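Local coordinates for protein cystathione gamma lyase CalE6 (Micromonospora echinospora, PDB 4Q31) that belongs to the Cys/Met metabolism family of pyridoxal-phosphate-dependent enzymes, with the cofactor joined to a lysine side chain as a Schiff base, at residues C[7-12]-C[65-70]; C[152-157]-C[285-290]; C[312-317]-C[378-383]. The protein carries 1 engineered substitution. All coordinates share one frame; numbering follows the deposited sequence.

Contact 1 (C[7-12]-C[65-70]); sequences MRFGTR and AGLERA. Engineered in segment 7-12: Gly10 (natural residue Asp).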
HETATM    1  N   MSE C   7       0.012  -0.859 -31.066  1.00 61.49           N
HETATM    2  CA  MSE C   7       0.075  -1.793 -29.939  1.00 53.62           C
HETATM    3  C   MSE C   7      -0.186  -3.283 -30.261  1.00 47.74           C
HETATM    4  O   MSE C   7      -1.328  -3.706 -30.472  1.00 43.38           O
HETATM    5  CB  MSE C   7      -0.877  -1.343 -28.820  1.00 58.05           C
HETATM    6  CG  MSE C   7      -0.442  -0.087 -28.066  1.00 60.03           C
HETATM    7 SE   MSE C   7      -1.352   0.137 -26.344  0.42 48.12          SE
HETATM    8  CE  MSE C   7      -3.149   0.528 -26.995  1.00 74.06           C
ATOM      9  N   ARG C   8       0.888  -4.073 -30.273  1.00 38.77           N
ATOM     10  CA  ARG C   8       0.793  -5.527 -30.208  1.00 33.13           C
ATOM     11  C   ARG C   8       0.626  -5.971 -28.740  1.00 33.37           C
ATOM     12  O   ARG C   8       0.642  -5.140 -27.831  1.00 27.82           O
ATOM     13  CB  ARG C   8       2.038  -6.164 -30.834  1.00 27.11           C
ATOM     14  CG  ARG C   8       2.102  -6.025 -32.362  1.00 29.24           C
ATOM     15  CD  ARG C   8       3.514  -6.236 -32.868  1.00 31.71           C
ATOM     16  NE  ARG C   8       3.617  -6.205 -34.327  1.00 37.54           N
ATOM     17  CZ  ARG C   8       3.896  -5.119 -35.046  1.00 43.41           C
ATOM     18  NH1 ARG C   8       4.093  -3.943 -34.458  1.00 39.47           N
ATOM     19  NH2 ARG C   8       3.975  -5.209 -36.367  1.00 47.17           N
ATOM     20  N   PHE C   9       0.474  -7.272 -28.509  1.00 34.33           N
ATOM     21  CA  PHE C   9       0.160  -7.788 -27.167  1.00 33.74           C
ATOM     22  C   PHE C   9       1.084  -7.327 -26.028  1.00 27.61           C
ATOM     23  O   PHE C   9       0.619  -6.765 -25.038  1.00 27.92           O
ATOM     24  CB  PHE C   9       0.054  -9.319 -27.176  1.00 34.94           C
ATOM     25  CG  PHE C   9      -0.614  -9.884 -25.946  1.00 29.68           C
ATOM     26  CD1 PHE C   9       0.129 -10.187 -24.813  1.00 21.77           C
ATOM     27  CD2 PHE C   9      -1.985 -10.089 -25.920  1.00 23.83           C
ATOM     28  CE1 PHE C   9      -0.490 -10.707 -23.673  1.00 25.05           C
ATOM     29  CE2 PHE C   9      -2.611 -10.608 -24.785  1.00 27.95           C
ATOM     30  CZ  PHE C   9      -1.862 -10.918 -23.663  1.00 22.82           C
ATOM     31  N   GLY C  10       2.383  -7.566 -26.160  1.00 25.07           N
ATOM     32  CA  GLY C  10       3.338  -7.162 -25.140  1.00 17.47           C
ATOM     33  C   GLY C  10       3.337  -5.660 -24.856  1.00 23.99           C
ATOM     34  O   GLY C  10       3.634  -5.206 -23.752  1.00 23.82           O
ATOM     35  N   THR C  11       2.984  -4.871 -25.861  1.00 19.32           N
ATOM     36  CA  THR C  11       2.873  -3.432 -25.684  1.00 18.82           C
ATOM     37  C   THR C  11       1.603  -3.083 -24.904  1.00 17.12           C
ATOM     38  O   THR C  11       1.611  -2.206 -24.043  1.00 18.87           O
ATOM     39  CB  THR C  11       2.860  -2.734 -27.038  1.00 22.63           C
ATOM     40  OG1 THR C  11       4.076  -3.040 -27.725  1.00 21.68           O
ATOM     41  CG2 THR C  11       2.729  -1.214 -26.872  1.00 21.22           C
ATOM     42  N   ARG C  12       0.517  -3.783 -25.213  1.00 16.47           N
ATOM     43  CA  ARG C  12      -0.762  -3.573 -24.530  1.00 25.15           C
ATOM     44  C   ARG C  12      -0.685  -3.873 -23.034  1.00 22.47           C
ATOM     45  O   ARG C  12      -1.382  -3.250 -22.240  1.00 16.92           O
ATOM     46  CB  ARG C  12      -1.868  -4.412 -25.179  1.00 16.52           C
ATOM     47  CG  ARG C  12      -2.251  -3.944 -26.591  1.00 31.82           C
ATOM     48  CD  ARG C  12      -3.308  -4.867 -27.230  1.00 38.41           C
ATOM     49  NE  ARG C  12      -2.724  -5.748 -28.242  1.00 49.05           N
ATOM     50  CZ  ARG C  12      -3.199  -6.948 -28.584  1.00 47.77           C
ATOM     51  NH1 ARG C  12      -2.585  -7.659 -29.526  1.00 51.92           N
ATOM     52  NH2 ARG C  12      -4.279  -7.447 -27.993  1.00 30.81           N
ATOM     53  N   ALA C  65      -9.400  -5.492 -21.204  1.00 16.16           N
ATOM     54  CA  ALA C  65     -10.219  -5.533 -22.414  1.00 17.11           C
ATOM     55  C   ALA C  65      -9.316  -5.467 -23.638  1.00 17.42           C
ATOM     56  O   ALA C  65      -9.536  -6.171 -24.624  1.00 18.01           O
ATOM     57  CB  ALA C  65     -11.238  -4.375 -22.432  1.00 17.72           C
ATOM     58  N   GLY C  66      -8.293  -4.618 -23.567  1.00 17.11           N
ATOM     59  CA  GLY C  66      -7.372  -4.462 -24.676  1.00 18.50           C
ATOM     60  C   GLY C  66      -6.597  -5.722 -25.030  1.00 21.50           C
ATOM     61  O   GLY C  66      -6.192  -5.902 -26.184  1.00 22.83           O
ATOM     62  N   LEU C  67      -6.391  -6.609 -24.060  1.00 16.57           N
ATOM     63  CA  LEU C  67      -5.637  -7.836 -24.325  1.00 17.37           C
ATOM     64  C   LEU C  67      -6.433  -8.819 -25.186  1.00 22.17           C
ATOM     65  O   LEU C  67      -5.870  -9.765 -25.731  1.00 24.45           O
ATOM     66  CB  LEU C  67      -5.199  -8.516 -23.023  1.00 15.73           C
ATOM     67  CG  LEU C  67      -4.384  -7.671 -22.043  1.00 20.82           C
ATOM     68  CD1 LEU C  67      -4.100  -8.497 -20.793  1.00 14.54           C
ATOM     69  CD2 LEU C  67      -3.097  -7.174 -22.673  1.00 15.18           C
ATOM     70  N   GLU C  68      -7.741  -8.597 -25.303  1.00 19.54           N
ATOM     71  CA  GLU C  68      -8.574  -9.442 -26.156  1.00 18.46           C
ATOM     72  C   GLU C  68      -9.279  -8.611 -27.223  1.00 22.84           C
ATOM     73  O   GLU C  68     -10.197  -9.093 -27.903  1.00 20.25           O
ATOM     74  CB  GLU C  68      -9.571 -10.234 -25.305  1.00 18.38           C
ATOM     75  CG  GLU C  68      -8.915 -10.827 -24.066  1.00 17.50           C
ATOM     76  CD  GLU C  68      -9.791 -11.828 -23.329  1.00 26.85           C
ATOM     77  OE1 GLU C  68     -10.604 -12.522 -23.981  1.00 24.92           O
ATOM     78  OE2 GLU C  68      -9.644 -11.921 -22.094  1.00 21.52           O
ATOM     79  N   ARG C  69      -8.825  -7.367 -27.376  1.00 23.69           N
ATOM     80  CA  ARG C  69      -9.386  -6.432 -28.353  1.00 24.87           C
ATOM     81  C   ARG C  69     -10.900  -6.331 -28.206  1.00 24.00           C
ATOM     82  O   ARG C  69     -11.629  -6.319 -29.183  1.00 25.29           O
ATOM     83  CB  ARG C  69      -9.008  -6.849 -29.774  1.00 27.40           C
ATOM     84  CG  ARG C  69      -7.520  -7.039 -29.949  1.00 52.04           C
ATOM     85  CD  ARG C  69      -7.104  -6.954 -31.396  1.00 59.99           C
ATOM     86  NE  ARG C  69      -5.770  -6.375 -31.500  1.00 68.40           N
ATOM     87  CZ  ARG C  69      -5.134  -6.155 -32.643  1.00 75.70           C
ATOM     88  NH1 ARG C  69      -3.920  -5.619 -32.630  1.00 78.79           N
ATOM     89  NH2 ARG C  69      -5.712  -6.470 -33.796  1.00 78.85           N
ATOM     90  N   ALA C  70     -11.351  -6.278 -26.960  1.00 24.40           N
ATOM     91  CA  ALA C  70     -12.772  -6.289 -26.643  1.00 21.34           C
ATOM     92  C   ALA C  70     -13.215  -4.911 -26.152  1.00 24.37           C
ATOM     93  O   ALA C  70     -12.417  -4.158 -25.597  1.00 22.87           O
ATOM     94  CB  ALA C  70     -13.048  -7.330 -25.574  1.00 20.51           C
TER
HETATM   95  O   HOH W   1      -5.347  -9.961 -28.701  1.00 39.22           O
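Arg12, on the first turn of helix 9-15, reaches across to the C-terminal end of helix 55-66 and illustrates how an arginine can use the carbonyls at a helix terminus. Its NH2 donates to Gly66 O at 3.1 Å, with an N-H...O angle of 163°; NH2 lies in the plane of the Gly66 carbonyl, and Gly66 O lies close to the guanidinium plane. A water extends this grip, accepting from Arg12 NH2 at 2.8 Å and donating to Leu67 O. The Arg12 chain bends at chi3 (-104°), which turns the guanidinium alongside its own segment, where NE makes a weak bond to Met7 O. Gly66 O also accepts, weakly, from Arg69 N in the Schellman motif that ends the helix, with Ala70 N bonding to Ala65 O; Arg69, with positive phi, is the C-prime residue.

A second arginine enters here. The Arg69 chain crosses that of Arg12 at about a right angle, placing its NE over one guanidinium face of Arg12, and the two planes are 49° apart. Arg12 NH1 and Arg69 NH1 are 3.9 Å apart, a proximity of like charges that the carbonyls and the water probably moderate.

Apolar contacts centre on Leu67. Its CD2 sits over a face of the Phe9 ring in a CH-pi contact, 4.3 Å from the centroid, while Phe9 CE2 meets Leu67 CB at 3.8 Å. The same Leu67 CD2 touches Arg12 CB, so one methyl serves both residues.

In the fold, Leu67 also packs on Leu13 of helix 9-15, and Glu68 bonds to Ser194 and Tyr196 of strand 193-197. Arg8, at the N-cap, forms salt bridges with Asp371 and Glu374 of the second subunit, so the start of helix 9-15 touches both helix 55-66 and that subunit.

Contact 2 (C[152-157]-C[285-290]); sequences LLTVVD and HPQHAV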
ATOM      1  N   LEU C 152      -6.750 -32.732 -14.805  1.00 25.68           N
ATOM      2  CA  LEU C 152      -6.405 -33.683 -15.871  1.00 22.99           C
ATOM      3  C   LEU C 152      -6.015 -33.007 -17.188  1.00 22.15           C
ATOM      4  O   LEU C 152      -5.552 -33.667 -18.111  1.00 23.33           O
ATOM      5  CB  LEU C 152      -7.518 -34.703 -16.089  1.00 27.27           C
ATOM      6  CG  LEU C 152      -7.761 -35.629 -14.904  1.00 33.50           C
ATOM      7  CD1 LEU C 152      -8.937 -36.534 -15.201  1.00 37.23           C
ATOM      8  CD2 LEU C 152      -6.511 -36.449 -14.620  1.00 32.89           C
ATOM      9  N   LEU C 153      -6.207 -31.694 -17.262  1.00 20.78           N
ATOM     10  CA  LEU C 153      -5.765 -30.905 -18.420  1.00 23.32           C
ATOM     11  C   LEU C 153      -6.418 -31.344 -19.738  1.00 24.12           C
ATOM     12  O   LEU C 153      -5.794 -31.261 -20.799  1.00 26.15           O
ATOM     13  CB  LEU C 153      -4.229 -30.932 -18.545  1.00 21.78           C
ATOM     14  CG  LEU C 153      -3.458 -30.798 -17.223  1.00 27.33           C
ATOM     15  CD1 LEU C 153      -1.958 -30.725 -17.432  1.00 26.54           C
ATOM     16  CD2 LEU C 153      -3.946 -29.581 -16.491  1.00 24.76           C
ATOM     17  N   THR C 154      -7.660 -31.828 -19.673  1.00 27.38           N
ATOM     18  CA  THR C 154      -8.402 -32.134 -20.898  1.00 32.08           C
ATOM     19  C   THR C 154      -8.827 -30.811 -21.536  1.00 31.52           C
ATOM     20  O   THR C 154      -8.886 -29.782 -20.862  1.00 28.82           O
ATOM     21  CB  THR C 154      -9.639 -33.026 -20.651  1.00 32.89           C
ATOM     22  OG1 THR C 154     -10.488 -32.406 -19.683  1.00 34.54           O
ATOM     23  CG2 THR C 154      -9.229 -34.421 -20.158  1.00 34.86           C
ATOM     24  N   VAL C 155      -9.113 -30.839 -22.832  1.00 21.79           N
ATOM     25  CA  VAL C 155      -9.326 -29.611 -23.587  1.00 30.50           C
ATOM     26  C   VAL C 155     -10.629 -29.651 -24.393  1.00 28.37           C
ATOM     27  O   VAL C 155     -10.951 -30.660 -25.005  1.00 27.77           O
ATOM     28  CB  VAL C 155      -8.109 -29.332 -24.512  1.00 25.96           C
ATOM     29  CG1 VAL C 155      -8.444 -28.314 -25.590  1.00 22.97           C
ATOM     30  CG2 VAL C 155      -6.904 -28.867 -23.681  1.00 19.77           C
ATOM     31  N   VAL C 156     -11.368 -28.546 -24.376  1.00 27.38           N
ATOM     32  CA  VAL C 156     -12.621 -28.423 -25.118  1.00 29.55           C
ATOM     33  C   VAL C 156     -12.456 -27.449 -26.295  1.00 27.03           C
ATOM     34  O   VAL C 156     -11.830 -26.396 -26.151  1.00 20.87           O
ATOM     35  CB  VAL C 156     -13.744 -27.909 -24.188  1.00 28.18           C
ATOM     36  CG1 VAL C 156     -15.036 -27.639 -24.973  1.00 23.03           C
ATOM     37  CG2 VAL C 156     -13.980 -28.899 -23.059  1.00 22.51           C
ATOM     38  N   ASP C 157     -13.008 -27.808 -27.454  1.00 24.72           N
ATOM     39  CA  ASP C 157     -12.928 -26.967 -28.652  1.00 23.42           C
ATOM     40  C   ASP C 157     -13.906 -25.806 -28.512  1.00 25.27           C
ATOM     41  O   ASP C 157     -15.120 -25.979 -28.684  1.00 27.38           O
ATOM     42  CB  ASP C 157     -13.238 -27.793 -29.909  1.00 25.08           C
ATOM     43  CG  ASP C 157     -13.020 -27.015 -31.208  1.00 28.90           C
ATOM     44  OD1 ASP C 157     -13.166 -25.769 -31.228  1.00 26.47           O
ATOM     45  OD2 ASP C 157     -12.716 -27.660 -32.231  1.00 33.44           O
ATOM     46  N   HIS C 285      -1.532 -36.229 -26.384  1.00 32.45           N
ATOM     47  CA  HIS C 285      -2.664 -35.653 -25.660  1.00 31.13           C
ATOM     48  C   HIS C 285      -3.946 -35.916 -26.451  1.00 33.80           C
ATOM     49  O   HIS C 285      -3.994 -35.683 -27.661  1.00 31.75           O
ATOM     50  CB  HIS C 285      -2.471 -34.151 -25.443  1.00 30.57           C
ATOM     51  CG  HIS C 285      -3.545 -33.517 -24.616  1.00 26.49           C
ATOM     52  ND1 HIS C 285      -4.821 -33.296 -25.093  1.00 29.76           N
ATOM     53  CD2 HIS C 285      -3.535 -33.060 -23.342  1.00 22.68           C
ATOM     54  CE1 HIS C 285      -5.551 -32.737 -24.146  1.00 29.01           C
ATOM     55  NE2 HIS C 285      -4.791 -32.572 -23.076  1.00 27.35           N
ATOM     56  N   PRO C 286      -4.992 -36.411 -25.772  1.00 37.43           N
ATOM     57  CA  PRO C 286      -6.174 -36.894 -26.498  1.00 36.65           C
ATOM     58  C   PRO C 286      -6.837 -35.803 -27.334  1.00 35.30           C
ATOM     59  O   PRO C 286      -7.531 -36.129 -28.285  1.00 37.20           O
ATOM     60  CB  PRO C 286      -7.103 -37.381 -25.379  1.00 40.85           C
ATOM     61  CG  PRO C 286      -6.662 -36.629 -24.158  1.00 43.40           C
ATOM     62  CD  PRO C 286      -5.172 -36.466 -24.310  1.00 38.30           C
ATOM     63  N   GLN C 287      -6.610 -34.534 -27.004  1.00 31.24           N
ATOM     64  CA  GLN C 287      -7.130 -33.450 -27.832  1.00 32.01           C
ATOM     65  C   GLN C 287      -6.025 -32.591 -28.440  1.00 31.66           C
ATOM     66  O   GLN C 287      -6.155 -31.373 -28.500  1.00 28.77           O
ATOM     67  CB  GLN C 287      -8.112 -32.569 -27.046  1.00 27.39           C
ATOM     68  CG  GLN C 287      -9.404 -33.282 -26.626  1.00 26.45           C
ATOM     69  CD  GLN C 287      -9.313 -33.845 -25.218  1.00 29.34           C
ATOM     70  OE1 GLN C 287      -8.669 -33.259 -24.339  1.00 24.45           O
ATOM     71  NE2 GLN C 287      -9.945 -34.994 -24.996  1.00 31.07           N
ATOM     72  N   HIS C 288      -4.953 -33.228 -28.913  1.00 33.82           N
ATOM     73  CA  HIS C 288      -3.799 -32.497 -29.454  1.00 31.56           C
ATOM     74  C   HIS C 288      -4.131 -31.534 -30.600  1.00 24.93           C
ATOM     75  O   HIS C 288      -3.586 -30.439 -30.654  1.00 27.16           O
ATOM     76  CB  HIS C 288      -2.669 -33.449 -29.875  1.00 36.89           C
ATOM     77  CG  HIS C 288      -3.009 -34.325 -31.044  1.00 45.49           C
ATOM     78  ND1 HIS C 288      -3.445 -35.626 -30.900  1.00 49.21           N
ATOM     79  CD2 HIS C 288      -2.952 -34.095 -32.378  1.00 46.52           C
ATOM     80  CE1 HIS C 288      -3.651 -36.156 -32.092  1.00 48.47           C
ATOM     81  NE2 HIS C 288      -3.360 -35.247 -33.007  1.00 51.07           N
ATOM     82  N   ALA C 289      -5.023 -31.937 -31.499  1.00 24.09           N
ATOM     83  CA  ALA C 289      -5.396 -31.084 -32.619  1.00 24.86           C
ATOM     84  C   ALA C 289      -6.127 -29.824 -32.151  1.00 29.66           C
ATOM     85  O   ALA C 289      -5.942 -28.738 -32.711  1.00 27.67           O
ATOM     86  CB  ALA C 289      -6.244 -31.856 -33.628  1.00 28.79           C
ATOM     87  N   VAL C 290      -6.960 -29.962 -31.124  1.00 28.33           N
ATOM     88  CA  VAL C 290      -7.679 -28.805 -30.606  1.00 22.95           C
ATOM     89  C   VAL C 290      -6.709 -27.863 -29.897  1.00 24.50           C
ATOM     90  O   VAL C 290      -6.749 -26.649 -30.102  1.00 25.21           O
ATOM     91  CB  VAL C 290      -8.829 -29.204 -29.660  1.00 23.01           C
ATOM     92  CG1 VAL C 290      -9.503 -27.952 -29.098  1.00 22.36           C
ATOM     93  CG2 VAL C 290      -9.843 -30.071 -30.390  1.00 24.72           C
TER
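The loop leading from strand 140-146 into helix 158-167 meets the beta turn that leads into helix 288-294, and side chains of this lead-in bond to the loop backbone. His285 and Gln287 do so from a type I turn that spans His285 to His288. The imidazole NE2 of His285 donates to Leu153 O at 2.8 Å, an almost straight bond (N-H...O angle 171°) in the ring plane, though tilted from the plane of the carbonyl. Two residues farther along, Val155 N donates to Gln287 OE1 at 2.9 Å, coming from above the amide plane and not on a lone pair. Gln287 CG lies 3.4 Å from Val155 O, and the bend at chi2 (95°) turns the amide so that OE1 reaches Val155 N.

The ring of His285 has both nitrogens engaged: ND1 accepts from Gln287 N at 2.9 Å. This bond ties the imidazole to the N-cap residue of helix 288-294 and fixes the ring's rotation, leaving NE2 to serve as donor to the loop. Asp157 is in turn the N-cap of helix 158-167, its OD1 bonding to Glu160 N. The contact thus brings together the starts of two helices, and in the fold type I architecture of this family it ties a loop of the large cofactor-binding domain to a helix of the C-terminal domain.

Past the polar pair, the contact becomes apolar. Val155 CG1 and Val290 CG1 meet at 3.7 Å, the two side chains lying flank to flank and pointing opposite ways. Val290 CG1 also approaches Asp157 CA at 3.6 Å, and both Val290 methyls face Asp157 CB. Val155 CG2 brushes His285 CE1 obliquely, while Val155 additionally packs on Val291 and Gln294 of helix 288-294; Gln294 NE2 bonds to Val156 O.

Contact 3 (C[312-317]-C[378-383]); sequences ERLLDR and RALAGG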
ATOM      1  N   GLU C 312       1.845 -38.079  -0.097  1.00 31.23           N
ATOM      2  CA  GLU C 312       2.322 -37.278   1.033  1.00 34.40           C
ATOM      3  C   GLU C 312       3.838 -37.342   1.179  1.00 29.83           C
ATOM      4  O   GLU C 312       4.474 -36.351   1.511  1.00 28.32           O
ATOM      5  CB  GLU C 312       1.695 -37.763   2.340  1.00 41.07           C
ATOM      6  CG  GLU C 312       0.452 -37.031   2.766  1.00 52.87           C
ATOM      7  CD  GLU C 312      -0.059 -37.518   4.109  1.00 73.12           C
ATOM      8  OE1 GLU C 312       0.545 -38.467   4.660  1.00 80.92           O
ATOM      9  OE2 GLU C 312      -1.058 -36.957   4.617  1.00 78.26           O
ATOM     10  N   ARG C 313       4.417 -38.514   0.946  1.00 28.55           N
ATOM     11  CA  ARG C 313       5.859 -38.655   1.114  1.00 30.35           C
ATOM     12  C   ARG C 313       6.587 -37.911   0.006  1.00 26.70           C
ATOM     13  O   ARG C 313       7.568 -37.213   0.253  1.00 27.95           O
ATOM     14  CB  ARG C 313       6.273 -40.129   1.184  1.00 28.04           C
ATOM     15  CG  ARG C 313       5.576 -40.905   2.305  1.00 34.37           C
ATOM     16  CD  ARG C 313       6.236 -40.719   3.674  1.00 38.60           C
ATOM     17  NE  ARG C 313       6.099 -39.364   4.201  1.00 45.81           N
ATOM     18  CZ  ARG C 313       5.017 -38.901   4.822  1.00 55.12           C
ATOM     19  NH1 ARG C 313       4.993 -37.651   5.265  1.00 54.80           N
ATOM     20  NH2 ARG C 313       3.959 -39.681   5.003  1.00 58.63           N
ATOM     21  N   LEU C 314       6.084 -38.032  -1.215  1.00 25.78           N
ATOM     22  CA  LEU C 314       6.619 -37.235  -2.310  1.00 27.15           C
ATOM     23  C   LEU C 314       6.579 -35.730  -2.013  1.00 25.11           C
ATOM     24  O   LEU C 314       7.573 -35.023  -2.204  1.00 22.25           O
ATOM     25  CB  LEU C 314       5.863 -37.531  -3.597  1.00 22.95           C
ATOM     26  CG  LEU C 314       6.307 -36.677  -4.779  1.00 18.26           C
ATOM     27  CD1 LEU C 314       7.694 -37.094  -5.221  1.00 27.57           C
ATOM     28  CD2 LEU C 314       5.308 -36.829  -5.915  1.00 17.86           C
ATOM     29  N   LEU C 315       5.436 -35.237  -1.545  1.00 19.15           N
ATOM     30  CA  LEU C 315       5.280 -33.798  -1.291  1.00 20.82           C
ATOM     31  C   LEU C 315       6.283 -33.299  -0.256  1.00 24.86           C
ATOM     32  O   LEU C 315       6.785 -32.180  -0.361  1.00 23.96           O
ATOM     33  CB  LEU C 315       3.859 -33.464  -0.814  1.00 23.57           C
ATOM     34  CG  LEU C 315       2.708 -33.709  -1.798  1.00 29.68           C
ATOM     35  CD1 LEU C 315       1.346 -33.489  -1.127  1.00 26.93           C
ATOM     36  CD2 LEU C 315       2.861 -32.836  -3.032  1.00 27.35           C
ATOM     37  N   ASP C 316       6.579 -34.133   0.738  1.00 24.52           N
ATOM     38  CA  ASP C 316       7.508 -33.751   1.808  1.00 26.50           C
ATOM     39  C   ASP C 316       8.928 -33.543   1.319  1.00 29.34           C
ATOM     40  O   ASP C 316       9.730 -32.898   1.989  1.00 31.65           O
ATOM     41  CB  ASP C 316       7.531 -34.812   2.901  1.00 33.87           C
ATOM     42  CG  ASP C 316       6.340 -34.726   3.806  1.00 47.56           C
ATOM     43  OD1 ASP C 316       5.659 -33.674   3.793  1.00 51.86           O
ATOM     44  OD2 ASP C 316       6.087 -35.706   4.533  1.00 56.11           O
ATOM     45  N   ARG C 317       9.232 -34.098   0.150  1.00 26.41           N
ATOM     46  CA  ARG C 317      10.598 -34.148  -0.340  1.00 25.12           C
ATOM     47  C   ARG C 317      11.032 -32.945  -1.162  1.00 28.25           C
ATOM     48  O   ARG C 317      12.229 -32.710  -1.324  1.00 29.77           O
ATOM     49  CB  ARG C 317      10.829 -35.449  -1.108  1.00 21.21           C
ATOM     50  CG  ARG C 317      10.735 -36.677  -0.187  1.00 28.29           C
ATOM     51  CD  ARG C 317      11.376 -37.904  -0.795  1.00 31.06           C
ATOM     52  NE  ARG C 317      10.586 -38.492  -1.866  1.00 35.11           N
ATOM     53  CZ  ARG C 317       9.730 -39.502  -1.704  1.00 34.97           C
ATOM     54  NH1 ARG C 317       9.544 -40.030  -0.507  1.00 28.68           N
ATOM     55  NH2 ARG C 317       9.064 -39.993  -2.747  1.00 27.09           N
ATOM     56  N   ARG C 378      14.937 -35.130  -7.427  1.00 23.87           N
ATOM     57  CA  ARG C 378      15.257 -35.551  -6.060  1.00 29.73           C
ATOM     58  C   ARG C 378      14.015 -36.097  -5.362  1.00 26.52           C
ATOM     59  O   ARG C 378      14.081 -37.087  -4.644  1.00 32.40           O
ATOM     60  CB  ARG C 378      15.801 -34.389  -5.226  1.00 35.06           C
ATOM     61  CG  ARG C 378      17.269 -34.070  -5.424  1.00 45.75           C
ATOM     62  CD  ARG C 378      17.785 -33.161  -4.305  1.00 47.94           C
ATOM     63  NE  ARG C 378      16.930 -31.988  -4.105  1.00 49.70           N
ATOM     64  CZ  ARG C 378      17.033 -30.857  -4.796  1.00 43.05           C
ATOM     65  NH1 ARG C 378      16.218 -29.848  -4.536  1.00 38.52           N
ATOM     66  NH2 ARG C 378      17.954 -30.732  -5.744  1.00 45.25           N
ATOM     67  N   ALA C 379      12.885 -35.431  -5.563  1.00 23.18           N
ATOM     68  CA  ALA C 379      11.638 -35.849  -4.936  1.00 23.03           C
ATOM     69  C   ALA C 379      11.206 -37.213  -5.476  1.00 24.22           C
ATOM     70  O   ALA C 379      10.894 -38.127  -4.709  1.00 27.30           O
ATOM     71  CB  ALA C 379      10.557 -34.799  -5.166  1.00 23.29           C
ATOM     72  N   LEU C 380      11.222 -37.359  -6.797  1.00 24.06           N
ATOM     73  CA  LEU C 380      10.850 -38.630  -7.428  1.00 26.77           C
ATOM     74  C   LEU C 380      11.720 -39.803  -6.986  1.00 28.00           C
ATOM     75  O   LEU C 380      11.252 -40.927  -6.911  1.00 27.07           O
ATOM     76  CB  LEU C 380      10.909 -38.512  -8.952  1.00 23.37           C
ATOM     77  CG  LEU C 380       9.907 -37.533  -9.570  1.00 24.70           C
ATOM     78  CD1 LEU C 380      10.105 -37.468 -11.072  1.00 21.77           C
ATOM     79  CD2 LEU C 380       8.498 -37.976  -9.241  1.00 24.48           C
ATOM     80  N   ALA C 381      12.992 -39.542  -6.708  1.00 26.88           N
ATOM     81  CA  ALA C 381      13.927 -40.625  -6.423  1.00 30.10           C
ATOM     82  C   ALA C 381      14.029 -40.991  -4.943  1.00 30.63           C
ATOM     83  O   ALA C 381      14.766 -41.900  -4.597  1.00 35.77           O
ATOM     84  CB  ALA C 381      15.314 -40.305  -6.996  1.00 33.47           C
ATOM     85  N   GLY C 382      13.296 -40.288  -4.079  1.00 31.77           N
ATOM     86  CA  GLY C 382      13.340 -40.535  -2.639  1.00 37.81           C
ATOM     87  C   GLY C 382      12.450 -41.683  -2.182  1.00 40.66           C
ATOM     88  O   GLY C 382      11.575 -42.126  -2.919  1.00 34.46           O
ATOM     89  N   GLY C 383      12.665 -42.182  -0.967  1.00 54.86           N
ATOM     90  CA  GLY C 383      12.004 -43.413  -0.559  1.00 60.97           C
ATOM     91  C   GLY C 383      11.637 -43.589   0.907  1.00 67.85           C
ATOM     92  O   GLY C 383      11.507 -44.723   1.381  1.00 70.17           O
TER
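The C-terminal end of helix 369-380 receives an arginine from helix 311-317, a guanidinium gripping one carbonyl in the last turn of a helix. Arg317 holds Ala379 O side-on with two nitrogens. NE is the nearer, at 2.9 Å with an N-H...O angle of 157°, in the carbonyl plane and on a lone pair; NH2 adds a longer bond of 3.3 Å, tilted from that plane. Ala379 O lies close to the guanidinium plane, so the two bonds hold the group's rotation. Gly382 N also donates to Ala379 O, which thus accepts three bonds as the chain leaves the helix.

The guanidinium is layered between two runs of backbone. Arg313 O and Leu314 CA, from its own helix, lie over one face, and Gly382 O over the opposite one, with N of the poorly ordered Gly383 farther off. Gly382 O comes within 3.3 Å of Arg317 NH2, but the angle is too poor for a hydrogen bond. A turn at chi3 swings the group back over the preceding turn of its helix. Arg317 CD passes 3.8 Å from Gly382 CA, a close approach to a residue with no side chain.

Beside the guanidinium, Leu314 supplies the apolar contact. With CG anti to the backbone N (chi1 177°) and chi2 near 70°, CD1 reaches Ala379 CB at 3.7 Å and also touches Ala379 O. The same methyl makes a looser contact with Leu380 CD2 at 4.2 Å, while Arg317 CB flanks the Ala379 methyl.

Following Arg317, Phe318 packs on Ala379 and Thr319 bonds to Arg378, both tying this part of the chain to helix 369-380. Strand 301-306 lies against both helices, its Tyr306 touching Leu314 and its Phe304 touching Leu380, and through these two residues the pair meets the five-stranded sheet.

Overall arrangement
The three contacts follow one another along the chain, each closing before the next opens, and none touches another. Contacts 1 and 3 lie on opposite sides of the chain's centre, their own centres 42 Å apart; the centre of contact 2 lies 26 Å from that of contact 1 and 29 Å from that of contact 3. The family has the aspartate-aminotransferase-like (fold type I) architecture. Contact 1 joins helices 9-15 and 55-66 near strands 193-197 and 211-215 of the seven-stranded sheet of the large cofactor-binding domain. Contact 3 pairs helices beside the five-stranded sheet of the C-terminal domain. Contact 2 links a loop of the first domain to helix 288-294 of the second, bridging the two.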